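Local coordinates for SusD homolog (Bacteroides thetaiotaomicron, PDB 3SGH), which probably binds glycans at the outer membrane, as SusD-family lipoproteins do, within an alpha-alpha superhelical fold, at residues Val348-Ser351 against Phe352-Phe355. Numbering follows the deposited sequence.
Sequences VRLS and FEEF
V348 and F352, one helical turn apart, run alongside each other, and their first torsions bring them together: V348 swings CG1 anti to its backbone N (chi1 179°), while F352 sets its ring beside its own N (chi1 -84°). CG1 of V348 thus meets the ring at CE1 of F352, 3.9 Å away. The same ring also comes close to the V348 carbonyl at an oblique approach, with CD1 of F352 3.3 Å from O of V348. Behind the side chains run the backbone bonds of helix 340-354. N of F352 reaches O of V348 at 3.1 Å, almost straight at 172°, and N of E353 bonds O of R349 at 2.9 Å. The next bond, from N of E354 to O of L350, is 2.7 Å. N of F355 makes a weak bond of 3.3 Å to O of S351, which sits in the plane of the F355 ring, at its edge; the same N-H also has a weak bond to O of F352. A water bridges E354 and L350, donating to OE1 of E354 and, weakly, to O of L350. S226 and Y228 hold the two carboxylate oxygens, while R266 binds the hydroxyl of buried S351. On the apolar side, Y363 of helix 360-364 touches both V348 and F352, joining the two helices. Chemically, this stretch pairs an apolar Val-Phe patch with a carboxylate gripped by two hydroxyls and a water, an environment that would probably favour its charged form.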
loop_
_atom_site.group_PDB
_atom_site.type_symbol
_atom_site.label_atom_id
_atom_site.label_comp_id
_atom_site.label_asym_id
_atom_site.label_seq_id
_atom_site.Cartn_x
_atom_site.Cartn_y
_atom_site.Cartn_z
ATOM N N VAL A 348 -2.830 -6.068 -16.574
ATOM C CA VAL A 348 -3.286 -7.434 -16.271
ATOM C C VAL A 348 -2.231 -8.421 -16.762
ATOM O O VAL A 348 -1.842 -9.335 -16.036
ATOM C CB VAL A 348 -4.637 -7.746 -16.913
ATOM C CG1 VAL A 348 -5.050 -9.182 -16.598
ATOM C CG2 VAL A 348 -5.698 -6.762 -16.379
ATOM N N ARG A 349 -1.706 -8.204 -17.978
ATOM C CA ARG A 349 -0.691 -9.133 -18.514
ATOM C C ARG A 349 0.628 -9.076 -17.711
ATOM O O ARG A 349 1.251 -10.106 -17.458
ATOM C CB ARG A 349 -0.419 -8.866 -19.986
ATOM C CG ARG A 349 -1.582 -9.245 -20.901
ATOM C CD ARG A 349 -1.227 -8.968 -22.360
ATOM N NE ARG A 349 -2.442 -9.060 -23.153
ATOM C CZ ARG A 349 -2.964 -10.199 -23.564
ATOM N NH1 ARG A 349 -2.346 -11.345 -23.307
ATOM N NH2 ARG A 349 -4.096 -10.193 -24.260
ATOM N N LEU A 350 1.022 -7.887 -17.255
ATOM C CA LEU A 350 2.208 -7.748 -16.404
ATOM C C LEU A 350 2.050 -8.478 -15.079
ATOM O O LEU A 350 2.992 -9.028 -14.539
ATOM C CB LEU A 350 2.516 -6.267 -16.103
ATOM C CG LEU A 350 3.211 -5.535 -17.244
ATOM C CD1 LEU A 350 3.304 -4.107 -16.787
ATOM C CD2 LEU A 350 4.586 -6.153 -17.516
ATOM N N SER A 351 0.846 -8.430 -14.530
ATOM C CA SER A 351 0.557 -9.052 -13.239
ATOM C C SER A 351 0.665 -10.556 -13.355
ATOM O O SER A 351 1.262 -11.221 -12.499
ATOM C CB SER A 351 -0.874 -8.678 -12.845
ATOM O OG SER A 351 -1.247 -9.334 -11.659
ATOM N N PHE A 352 0.063 -11.118 -14.398
ATOM C CA PHE A 352 0.204 -12.532 -14.664
ATOM C C PHE A 352 1.671 -12.889 -14.849
ATOM O O PHE A 352 2.157 -13.818 -14.223
ATOM C CB PHE A 352 -0.550 -12.964 -15.914
ATOM C CG PHE A 352 -2.020 -13.256 -15.695
ATOM C CD1 PHE A 352 -2.887 -12.316 -15.157
ATOM C CD2 PHE A 352 -2.549 -14.473 -16.052
ATOM C CE1 PHE A 352 -4.256 -12.615 -14.999
ATOM C CE2 PHE A 352 -3.909 -14.722 -15.918
ATOM C CZ PHE A 352 -4.740 -13.813 -15.381
ATOM N N GLU A 353 2.364 -12.120 -15.694
ATOM C CA GLU A 353 3.759 -12.362 -15.955
ATOM C C GLU A 353 4.612 -12.310 -14.682
ATOM O O GLU A 353 5.479 -13.156 -14.475
ATOM C CB GLU A 353 4.311 -11.377 -17.006
ATOM C CG GLU A 353 5.712 -11.780 -17.440
ATOM C CD GLU A 353 6.303 -10.843 -18.480
ATOM O OE1 GLU A 353 5.650 -9.808 -18.780
ATOM O OE2 GLU A 353 7.427 -11.148 -18.959
ATOM N N GLU A 354 4.396 -11.290 -13.863
ATOM C CA GLU A 354 5.133 -11.114 -12.624
ATOM C C GLU A 354 5.105 -12.374 -11.758
ATOM O O GLU A 354 6.115 -12.708 -11.107
ATOM C CB GLU A 354 4.499 -9.977 -11.825
ATOM C CG GLU A 354 5.247 -9.537 -10.595
ATOM C CD GLU A 354 6.475 -8.701 -10.937
ATOM O OE1 GLU A 354 6.378 -7.821 -11.834
ATOM O OE2 GLU A 354 7.517 -8.900 -10.277
ATOM N N PHE A 355 3.943 -13.019 -11.708
ATOM C CA PHE A 355 3.740 -14.206 -10.877
ATOM C C PHE A 355 3.874 -15.522 -11.641
ATOM O O PHE A 355 3.625 -16.569 -11.065
ATOM C CB PHE A 355 2.381 -14.126 -10.199
ATOM C CG PHE A 355 2.393 -13.251 -8.973
ATOM C CD1 PHE A 355 2.258 -11.867 -9.073
ATOM C CD2 PHE A 355 2.589 -13.807 -7.718
ATOM C CE1 PHE A 355 2.299 -11.070 -7.943
ATOM C CE2 PHE A 355 2.637 -12.998 -6.573
ATOM C CZ PHE A 355 2.502 -11.627 -6.688
HETATM O O HOH W 1 4.095 -6.576 -12.470
#